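Long-range contacts in uncharacterized protein (Staphylococcus aureus subsp. aureus Mu50, PDB 4QPV), which is of unknown function but belongs to the DUF1672 family and adopts a unique fold built on a kinked-helix-beta-beta-beta repeat: residues A[238-249]-A[281-289]; A[134-144]-A[253-261]. All blocks are in the same frame, centred on the assembly; numbering follows the deposited sequence.

Contact 1 (A[238-249]-A[281-289])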
loop_
_atom_site.group_PDB
_atom_site.type_symbol
_atom_site.label_atom_id
_atom_site.label_comp_id
_atom_site.label_asym_id
_atom_site.label_seq_id
_atom_site.Cartn_x
_atom_site.Cartn_y
_atom_site.Cartn_z
ATOM N N ILE A 238 14.859 -19.356 -8.484
ATOM C CA ILE A 238 15.482 -18.240 -9.216
ATOM C C ILE A 238 15.264 -18.360 -10.746
ATOM O O ILE A 238 14.886 -17.366 -11.373
ATOM C CB ILE A 238 16.981 -18.008 -8.879
ATOM C CG1 ILE A 238 17.584 -16.773 -9.621
ATOM C CG2 ILE A 238 17.845 -19.262 -9.100
ATOM C CD1 ILE A 238 16.944 -15.461 -9.339
ATOM N N ASP A 239 15.489 -19.545 -11.334
ATOM C CA ASP A 239 15.322 -19.710 -12.786
ATOM C C ASP A 239 13.898 -19.413 -13.226
ATOM O O ASP A 239 13.709 -18.697 -14.207
ATOM C CB ASP A 239 15.734 -21.096 -13.256
ATOM C CG ASP A 239 17.231 -21.205 -13.271
ATOM O OD1 ASP A 239 17.842 -20.839 -14.309
ATOM O OD2 ASP A 239 17.802 -21.640 -12.249
ATOM N N GLU A 240 12.904 -19.887 -12.465
ATOM C CA GLU A 240 11.498 -19.628 -12.804
ATOM C C GLU A 240 11.180 -18.132 -12.772
ATOM O O GLU A 240 10.466 -17.656 -13.652
ATOM C CB GLU A 240 10.575 -20.403 -11.861
ATOM C CG GLU A 240 10.524 -21.877 -12.220
ATOM C CD GLU A 240 10.086 -22.713 -11.040
ATOM O OE1 GLU A 240 10.944 -23.052 -10.193
ATOM O OE2 GLU A 240 8.864 -22.946 -10.915
HETATM N N MSE A 241 11.784 -17.383 -11.819
HETATM C CA MSE A 241 11.580 -15.934 -11.689
HETATM C C MSE A 241 12.279 -15.182 -12.831
HETATM O O MSE A 241 11.705 -14.233 -13.389
HETATM C CB MSE A 241 12.016 -15.422 -10.311
HETATM C CG MSE A 241 11.055 -15.888 -9.187
HETATM SE SE MSE A 241 9.178 -15.298 -9.494
HETATM C CE MSE A 241 8.412 -16.932 -10.128
ATOM N N ILE A 242 13.463 -15.648 -13.232
ATOM C CA ILE A 242 14.166 -15.064 -14.377
ATOM C C ILE A 242 13.283 -15.243 -15.608
ATOM O O ILE A 242 13.111 -14.306 -16.375
ATOM C CB ILE A 242 15.571 -15.707 -14.576
ATOM C CG1 ILE A 242 16.560 -15.203 -13.488
ATOM C CG2 ILE A 242 16.121 -15.452 -16.008
ATOM C CD1 ILE A 242 17.875 -16.083 -13.392
ATOM N N ASP A 243 12.690 -16.432 -15.758
ATOM C CA ASP A 243 11.847 -16.725 -16.915
ATOM C C ASP A 243 10.572 -15.883 -16.898
ATOM O O ASP A 243 10.218 -15.314 -17.925
ATOM C CB ASP A 243 11.524 -18.219 -17.003
ATOM C CG ASP A 243 10.792 -18.563 -18.281
ATOM O OD1 ASP A 243 11.373 -18.347 -19.374
ATOM O OD2 ASP A 243 9.646 -19.063 -18.190
ATOM N N PHE A 244 9.921 -15.747 -15.736
ATOM C CA PHE A 244 8.741 -14.917 -15.632
ATOM C C PHE A 244 9.111 -13.446 -15.953
ATOM O O PHE A 244 8.360 -12.810 -16.677
ATOM C CB PHE A 244 8.088 -15.067 -14.241
ATOM C CG PHE A 244 6.749 -14.377 -14.041
ATOM C CD1 PHE A 244 5.904 -14.124 -15.120
ATOM C CD2 PHE A 244 6.314 -14.031 -12.765
ATOM C CE1 PHE A 244 4.658 -13.519 -14.929
ATOM C CE2 PHE A 244 5.069 -13.422 -12.571
ATOM C CZ PHE A 244 4.250 -13.173 -13.654
ATOM N N SER A 245 10.281 -12.929 -15.486
ATOM C CA SER A 245 10.706 -11.554 -15.829
ATOM C C SER A 245 10.815 -11.397 -17.354
ATOM O O SER A 245 10.340 -10.399 -17.911
ATOM C CB SER A 245 12.046 -11.212 -15.188
ATOM O OG SER A 245 12.480 -9.939 -15.637
ATOM N N GLU A 246 11.401 -12.395 -18.029
ATOM C CA GLU A 246 11.528 -12.362 -19.489
ATOM C C GLU A 246 10.150 -12.319 -20.164
ATOM O O GLU A 246 9.962 -11.541 -21.095
ATOM C CB GLU A 246 12.364 -13.547 -20.011
ATOM C CG GLU A 246 13.826 -13.433 -19.584
ATOM C CD GLU A 246 14.520 -12.124 -19.930
ATOM O OE1 GLU A 246 14.481 -11.719 -21.112
ATOM O OE2 GLU A 246 15.077 -11.485 -19.010
ATOM N N VAL A 247 9.182 -13.095 -19.655
ATOM C CA VAL A 247 7.801 -13.096 -20.156
ATOM C C VAL A 247 7.189 -11.667 -19.991
ATOM O O VAL A 247 6.670 -11.101 -20.960
ATOM C CB VAL A 247 6.957 -14.194 -19.451
ATOM C CG1 VAL A 247 5.448 -14.019 -19.706
ATOM C CG2 VAL A 247 7.424 -15.582 -19.870
ATOM N N LEU A 248 7.329 -11.076 -18.798
ATOM C CA LEU A 248 6.820 -9.733 -18.479
ATOM C C LEU A 248 7.410 -8.644 -19.391
ATOM O O LEU A 248 6.660 -7.793 -19.883
ATOM C CB LEU A 248 7.086 -9.405 -16.993
ATOM C CG LEU A 248 6.289 -10.246 -16.004
ATOM C CD1 LEU A 248 6.752 -10.016 -14.579
ATOM C CD2 LEU A 248 4.779 -9.986 -16.136
ATOM N N LYS A 249 8.730 -8.697 -19.674
ATOM C CA LYS A 249 9.394 -7.719 -20.560
ATOM C C LYS A 249 8.777 -7.680 -21.961
ATOM O O LYS A 249 8.824 -6.629 -22.618
ATOM C CB LYS A 249 10.897 -7.995 -20.695
ATOM C CG LYS A 249 11.691 -7.756 -19.418
ATOM C CD LYS A 249 13.112 -8.289 -19.568
ATOM C CE LYS A 249 13.828 -8.278 -18.244
ATOM N NZ LYS A 249 15.245 -8.704 -18.387
ATOM N N VAL A 281 13.545 -13.297 0.305
ATOM C CA VAL A 281 12.971 -13.273 -1.047
ATOM C C VAL A 281 13.999 -13.435 -2.128
ATOM O O VAL A 281 15.173 -13.135 -1.932
ATOM C CB VAL A 281 12.190 -11.923 -1.304
ATOM C CG1 VAL A 281 10.985 -11.767 -0.375
ATOM C CG2 VAL A 281 13.112 -10.705 -1.212
ATOM N N ILE A 282 13.515 -13.833 -3.293
ATOM C CA ILE A 282 14.192 -13.780 -4.573
ATOM C C ILE A 282 13.776 -12.449 -5.154
ATOM O O ILE A 282 12.576 -12.142 -5.117
ATOM C CB ILE A 282 13.778 -14.937 -5.529
ATOM C CG1 ILE A 282 14.290 -16.286 -5.069
ATOM C CG2 ILE A 282 14.205 -14.633 -6.986
ATOM C CD1 ILE A 282 13.600 -17.424 -5.789
ATOM N N GLU A 283 14.712 -11.677 -5.717
ATOM C CA GLU A 283 14.357 -10.424 -6.381
ATOM C C GLU A 283 14.922 -10.441 -7.794
ATOM O O GLU A 283 16.110 -10.721 -7.970
ATOM C CB GLU A 283 14.849 -9.213 -5.594
ATOM C CG GLU A 283 14.235 -7.900 -6.048
ATOM C CD GLU A 283 14.626 -6.694 -5.210
ATOM O OE1 GLU A 283 14.862 -6.854 -3.989
ATOM O OE2 GLU A 283 14.684 -5.581 -5.781
ATOM N N VAL A 284 14.062 -10.217 -8.798
ATOM C CA VAL A 284 14.489 -10.143 -10.204
ATOM C C VAL A 284 13.943 -8.848 -10.802
ATOM O O VAL A 284 12.733 -8.615 -10.758
ATOM C CB VAL A 284 14.094 -11.381 -11.058
ATOM C CG1 VAL A 284 14.501 -11.190 -12.510
ATOM C CG2 VAL A 284 14.699 -12.672 -10.504
ATOM N N GLY A 285 14.830 -8.025 -11.368
ATOM C CA GLY A 285 14.408 -6.788 -12.015
ATOM C C GLY A 285 13.618 -7.076 -13.282
ATOM O O GLY A 285 13.914 -8.044 -13.995
ATOM N N VAL A 286 12.560 -6.284 -13.534
ATOM C CA VAL A 286 11.770 -6.414 -14.757
ATOM C C VAL A 286 12.076 -5.160 -15.609
ATOM O O VAL A 286 12.631 -5.280 -16.707
ATOM C CB VAL A 286 10.252 -6.639 -14.520
ATOM C CG1 VAL A 286 9.502 -6.738 -15.852
ATOM C CG2 VAL A 286 10.002 -7.884 -13.656
ATOM N N PHE A 287 11.747 -3.967 -15.072
ATOM C CA PHE A 287 12.025 -2.679 -15.714
ATOM C C PHE A 287 12.756 -1.786 -14.739
ATOM O O PHE A 287 12.359 -1.707 -13.583
ATOM C CB PHE A 287 10.727 -1.982 -16.192
ATOM C CG PHE A 287 9.852 -2.822 -17.080
ATOM C CD1 PHE A 287 10.341 -3.345 -18.279
ATOM C CD2 PHE A 287 8.531 -3.080 -16.732
ATOM C CE1 PHE A 287 9.530 -4.127 -19.096
ATOM C CE2 PHE A 287 7.723 -3.865 -17.553
ATOM C CZ PHE A 287 8.229 -4.382 -18.729
ATOM N N ASN A 288 13.814 -1.110 -15.187
ATOM C CA ASN A 288 14.549 -0.214 -14.294
ATOM C C ASN A 288 15.013 1.023 -15.047
ATOM O O ASN A 288 15.512 0.917 -16.168
ATOM C CB ASN A 288 15.727 -0.922 -13.618
ATOM C CG ASN A 288 16.195 -0.189 -12.388
ATOM O OD1 ASN A 288 17.140 0.598 -12.435
ATOM N ND2 ASN A 288 15.511 -0.390 -11.268
ATOM N N HIS A 289 14.840 2.197 -14.423
ATOM C CA HIS A 289 15.164 3.478 -15.046
ATOM C C HIS A 289 16.224 4.278 -14.267
ATOM O O HIS A 289 16.474 5.431 -14.620
ATOM C CB HIS A 289 13.866 4.306 -15.189
ATOM C CG HIS A 289 12.810 3.609 -15.990
ATOM N ND1 HIS A 289 12.785 3.680 -17.375
ATOM C CD2 HIS A 289 11.797 2.810 -15.575
ATOM C CE1 HIS A 289 11.753 2.944 -17.753
ATOM N NE2 HIS A 289 11.128 2.401 -16.702
HETATM O O HOH W 1 15.838 -9.036 -15.574
#
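V284 is gripped by both of its methyls. CG2 meets I238 CD1 at 3.8 Å and also touches CB of the selenomethionine M241. CG1 reaches S245 CB at 3.6 Å. I282 packs next to it. Its CG2 lies 3.7 Å from I238 CD1, and its CD1 reaches the helix backbone at I238 N. I238 can reach both strand residues because its CG1 branch is opposite the backbone N (chi1 -177°), which brings CD1 in over the strand. Further along the helix, L248 and V286 cross at about a right angle, with L248 CB 3.8 Å from V286 CG1. That same methyl lies over the centre of one face of the F287 ring. M241 and L248 are buried, and their side chains also touch I264 and V144.

At the border of this packed part, the buried S245 donates from OG to G285 O at 2.9 Å, tilted 23° from the carbonyl plane. The other side is looser. I242 is exposed and only brushes V284. K249 runs extended past V286 O, and its NZ makes a salt bridge with E246 OE2 and a bond to a water. This water donates to G285 O at 2.7 Å.

The 238-249 part of the helix runs at 28° to strand 282-285, an antiparallel neighbour of strand 259-265. A classic beta bulge follows, where V286 and F287 sit against the single residue V260. The hydroxyl of S245 and the water both donate to G285 O, so the polar link is concentrated at G285 and apolar side chains do the rest.

Contact 2 (A[134-144]-A[253-261])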
loop_
_atom_site.group_PDB
_atom_site.type_symbol
_atom_site.label_atom_id
_atom_site.label_comp_id
_atom_site.label_asym_id
_atom_site.label_seq_id
_atom_site.Cartn_x
_atom_site.Cartn_y
_atom_site.Cartn_z
ATOM N N HIS A 134 -1.234 6.074 -13.954
ATOM C CA HIS A 134 -0.825 4.890 -14.740
ATOM C C HIS A 134 -1.828 3.743 -14.574
ATOM O O HIS A 134 -1.433 2.581 -14.652
ATOM C CB HIS A 134 0.565 4.407 -14.277
ATOM C CG HIS A 134 1.628 5.448 -14.389
ATOM N ND1 HIS A 134 2.341 5.624 -15.560
ATOM C CD2 HIS A 134 2.055 6.351 -13.474
ATOM C CE1 HIS A 134 3.167 6.630 -15.329
ATOM N NE2 HIS A 134 3.032 7.099 -14.085
ATOM N N LYS A 135 -3.126 4.074 -14.373
ATOM C CA LYS A 135 -4.189 3.107 -14.064
ATOM C C LYS A 135 -4.295 1.958 -15.070
ATOM O O LYS A 135 -4.240 0.803 -14.655
ATOM C CB LYS A 135 -5.554 3.816 -13.920
ATOM C CG LYS A 135 -6.648 2.898 -13.391
ATOM C CD LYS A 135 -8.003 3.601 -13.256
ATOM C CE LYS A 135 -8.933 2.855 -12.337
ATOM N NZ LYS A 135 -9.122 1.441 -12.746
ATOM N N GLU A 136 -4.501 2.255 -16.356
ATOM C CA GLU A 136 -4.674 1.211 -17.369
ATOM C C GLU A 136 -3.513 0.215 -17.372
ATOM O O GLU A 136 -3.766 -0.988 -17.386
ATOM C CB GLU A 136 -4.856 1.831 -18.765
ATOM C CG GLU A 136 -5.146 0.806 -19.857
ATOM C CD GLU A 136 -5.625 1.361 -21.187
ATOM O OE1 GLU A 136 -5.675 2.603 -21.342
ATOM O OE2 GLU A 136 -5.956 0.546 -22.077
ATOM N N GLU A 137 -2.250 0.716 -17.391
ATOM C CA GLU A 137 -1.009 -0.087 -17.377
ATOM C C GLU A 137 -0.919 -0.957 -16.133
ATOM O O GLU A 137 -0.544 -2.131 -16.206
ATOM C CB GLU A 137 0.207 0.860 -17.331
ATOM C CG GLU A 137 0.857 1.249 -18.626
ATOM C CD GLU A 137 2.057 2.146 -18.367
ATOM O OE1 GLU A 137 2.281 2.577 -17.205
ATOM O OE2 GLU A 137 2.773 2.424 -19.351
ATOM N N LEU A 138 -1.206 -0.353 -14.972
ATOM C CA LEU A 138 -1.108 -1.075 -13.702
ATOM C C LEU A 138 -2.212 -2.156 -13.618
ATOM O O LEU A 138 -1.928 -3.272 -13.191
ATOM C CB LEU A 138 -1.153 -0.093 -12.517
ATOM C CG LEU A 138 0.146 0.722 -12.346
ATOM C CD1 LEU A 138 -0.075 1.927 -11.414
ATOM C CD2 LEU A 138 1.288 -0.169 -11.819
ATOM N N ASP A 139 -3.438 -1.847 -14.090
ATOM C CA ASP A 139 -4.520 -2.840 -14.134
ATOM C C ASP A 139 -4.147 -3.987 -15.092
ATOM O O ASP A 139 -4.409 -5.146 -14.783
ATOM C CB ASP A 139 -5.846 -2.193 -14.513
ATOM C CG ASP A 139 -6.414 -1.245 -13.452
ATOM O OD1 ASP A 139 -5.902 -1.258 -12.288
ATOM O OD2 ASP A 139 -7.424 -0.554 -13.751
ATOM N N ASN A 140 -3.451 -3.681 -16.207
ATOM C CA ASN A 140 -2.974 -4.735 -17.107
ATOM C C ASN A 140 -1.960 -5.620 -16.404
ATOM O O ASN A 140 -1.999 -6.834 -16.594
ATOM C CB ASN A 140 -2.361 -4.176 -18.368
ATOM C CG ASN A 140 -3.358 -3.566 -19.303
ATOM O OD1 ASN A 140 -4.558 -3.891 -19.287
ATOM N ND2 ASN A 140 -2.872 -2.664 -20.139
ATOM N N LEU A 141 -1.056 -5.020 -15.594
ATOM C CA LEU A 141 -0.076 -5.798 -14.833
ATOM C C LEU A 141 -0.797 -6.733 -13.844
ATOM O O LEU A 141 -0.424 -7.912 -13.734
ATOM C CB LEU A 141 0.934 -4.886 -14.088
ATOM C CG LEU A 141 1.994 -5.598 -13.201
ATOM C CD1 LEU A 141 2.861 -6.583 -14.030
ATOM C CD2 LEU A 141 2.900 -4.593 -12.521
ATOM N N THR A 142 -1.842 -6.220 -13.158
ATOM C CA THR A 142 -2.601 -7.033 -12.191
ATOM C C THR A 142 -3.174 -8.279 -12.878
ATOM O O THR A 142 -3.010 -9.398 -12.379
ATOM C CB THR A 142 -3.708 -6.217 -11.529
ATOM O OG1 THR A 142 -3.116 -5.052 -10.949
ATOM C CG2 THR A 142 -4.455 -7.027 -10.452
ATOM N N GLU A 143 -3.785 -8.078 -14.046
ATOM C CA GLU A 143 -4.356 -9.145 -14.853
ATOM C C GLU A 143 -3.267 -10.191 -15.245
ATOM O O GLU A 143 -3.497 -11.392 -15.107
ATOM C CB GLU A 143 -5.012 -8.536 -16.098
ATOM C CG GLU A 143 -5.657 -9.567 -17.004
ATOM C CD GLU A 143 -6.844 -10.315 -16.422
ATOM O OE1 GLU A 143 -7.431 -9.852 -15.416
ATOM O OE2 GLU A 143 -7.206 -11.360 -17.003
ATOM N N VAL A 144 -2.080 -9.728 -15.687
ATOM C CA VAL A 144 -0.978 -10.623 -16.089
ATOM C C VAL A 144 -0.494 -11.450 -14.876
ATOM O O VAL A 144 -0.211 -12.638 -15.018
ATOM C CB VAL A 144 0.189 -9.854 -16.782
ATOM C CG1 VAL A 144 1.392 -10.772 -17.039
ATOM C CG2 VAL A 144 -0.274 -9.207 -18.094
ATOM N N ASN A 253 1.591 -4.009 -22.941
ATOM C CA ASN A 253 0.588 -3.200 -22.249
ATOM C C ASN A 253 0.834 -2.986 -20.738
ATOM O O ASN A 253 0.011 -2.336 -20.087
ATOM C CB ASN A 253 -0.797 -3.829 -22.477
ATOM C CG ASN A 253 -0.991 -5.207 -21.870
ATOM O OD1 ASN A 253 -0.038 -5.954 -21.597
ATOM N ND2 ASN A 253 -2.245 -5.595 -21.692
ATOM N N ILE A 254 1.955 -3.478 -20.190
ATOM C CA ILE A 254 2.233 -3.311 -18.762
ATOM C C ILE A 254 3.174 -2.078 -18.529
ATOM O O ILE A 254 3.629 -1.477 -19.517
ATOM C CB ILE A 254 2.745 -4.622 -18.105
ATOM C CG1 ILE A 254 4.127 -5.063 -18.640
ATOM C CG2 ILE A 254 1.687 -5.742 -18.198
ATOM C CD1 ILE A 254 4.884 -6.064 -17.617
ATOM N N PRO A 255 3.464 -1.680 -17.254
ATOM C CA PRO A 255 4.236 -0.444 -17.027
ATOM C C PRO A 255 5.743 -0.500 -17.329
ATOM O O PRO A 255 6.578 -0.475 -16.421
ATOM C CB PRO A 255 3.973 -0.127 -15.547
ATOM C CG PRO A 255 2.760 -0.944 -15.177
ATOM C CD PRO A 255 2.938 -2.194 -15.975
ATOM N N HIS A 256 6.085 -0.422 -18.626
ATOM C CA HIS A 256 7.471 -0.295 -19.090
ATOM C C HIS A 256 8.106 1.008 -18.584
ATOM O O HIS A 256 9.300 1.024 -18.306
ATOM C CB HIS A 256 7.528 -0.330 -20.623
ATOM C CG HIS A 256 7.333 -1.704 -21.176
ATOM N ND1 HIS A 256 8.381 -2.408 -21.746
ATOM C CD2 HIS A 256 6.218 -2.466 -21.220
ATOM C CE1 HIS A 256 7.870 -3.570 -22.116
ATOM N NE2 HIS A 256 6.570 -3.647 -21.822
ATOM N N ASP A 257 7.302 2.089 -18.451
ATOM C CA ASP A 257 7.772 3.406 -18.006
ATOM C C ASP A 257 7.925 3.514 -16.465
ATOM O O ASP A 257 8.336 4.569 -15.980
ATOM C CB ASP A 257 6.840 4.526 -18.531
ATOM C CG ASP A 257 5.378 4.416 -18.111
ATOM O OD1 ASP A 257 5.039 3.478 -17.342
ATOM O OD2 ASP A 257 4.571 5.260 -18.555
ATOM N N LEU A 258 7.593 2.446 -15.695
ATOM C CA LEU A 258 7.796 2.475 -14.243
ATOM C C LEU A 258 8.963 1.569 -13.866
ATOM O O LEU A 258 9.438 0.804 -14.704
ATOM C CB LEU A 258 6.513 2.044 -13.462
ATOM C CG LEU A 258 5.243 2.868 -13.702
ATOM C CD1 LEU A 258 4.099 2.385 -12.806
ATOM C CD2 LEU A 258 5.482 4.363 -13.481
ATOM N N ASN A 259 9.426 1.648 -12.606
ATOM C CA ASN A 259 10.421 0.696 -12.093
ATOM C C ASN A 259 9.614 -0.500 -11.614
ATOM O O ASN A 259 8.669 -0.317 -10.841
ATOM C CB ASN A 259 11.279 1.299 -10.993
ATOM C CG ASN A 259 12.150 2.409 -11.494
ATOM O OD1 ASN A 259 12.886 2.238 -12.462
ATOM N ND2 ASN A 259 12.036 3.587 -10.889
ATOM N N VAL A 260 9.858 -1.687 -12.194
ATOM C CA VAL A 260 9.077 -2.878 -11.849
ATOM C C VAL A 260 10.048 -3.983 -11.433
ATOM O O VAL A 260 10.982 -4.296 -12.162
ATOM C CB VAL A 260 8.105 -3.323 -12.984
ATOM C CG1 VAL A 260 7.324 -4.589 -12.592
ATOM C CG2 VAL A 260 7.131 -2.191 -13.352
ATOM N N SER A 261 9.786 -4.584 -10.269
ATOM C CA SER A 261 10.633 -5.618 -9.674
ATOM C C SER A 261 9.790 -6.814 -9.225
ATOM O O SER A 261 8.753 -6.660 -8.569
ATOM C CB SER A 261 11.396 -5.012 -8.489
ATOM O OG SER A 261 12.147 -5.957 -7.747
HETATM O O HOH W 2 1.739 5.395 -18.489
HETATM O O HOH W 3 2.535 0.353 -21.665
#
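One methyl of L258, CD2, sits over the centre of a face of the H134 ring, 3.7 Å from its centroid, as a CH-pi contact. The carboxylate of D257 stands perpendicular to the ring and comes at its edge. A water joins the two, bonding to H134 ND1 and donating to D257 OD2 at 2.8 Å. H134 ND1 also makes a weak hydrogen bond to E137 OE1.

E137 runs extended, sliding past P255 in the opposite direction. Its carboxylate ends against that of D257, the planes 77° apart, with E137 OE1 only 2.9 Å from D257 OD1. Both are acceptors, so a proton may be shared here, or the pair may be held by the nearby histidine and waters. A second water lies within bonding distance of E137 OE2 and I254 O.

H134 is at the N-cap of helix 135-147, at the break from helix 116-133. The facing segment is a loop that leads into strand 259-265. P255 centres an inverse gamma turn and also begins a type I turn ending at L258. This turn carries D257 and L258 to the helix start.

N140 and N253 stack their amides, planes 27° apart. N253 O accepts from N140 ND2 at 2.9 Å; the bond is nearly straight, but the donor stands above the carbonyl plane. N253 CG is placed between its backbone N and carbonyl carbon (chi1 65°), which lays the amide over that of N140.

Alongside the polar groups, L138, L141 and V144 give the helix an apolar strip. L138 crosses P255 at about a right angle, CD2 to CG 3.7 Å. I254 CG2 lies 3.8 Å from L141 CA and is also touched by V144 CG2.

From the N terminus, the chain first reaches 134-144. It then passes through strands 154-155, 175-178 and 220-227 before helix 234-249, where contact 1 opens. The segment 253-261, a loop running into strand 259-265, returns to 134-144 and closes contact 2 across 108 intervening residues. Strand 282-285 comes last and closes contact 1 across only 31. The two contacts therefore cross rather than nest. Both reach the mixed sheet, in which strands 259-265 and 282-285 are neighbours. Contact 2 brings helix 135-147 to it, and contact 1 brings helix 234-249. The C-terminal tail joins them directly: H289 N probably hydrogen-bonds to N259 OD1, and H289 NE2 to H256 O.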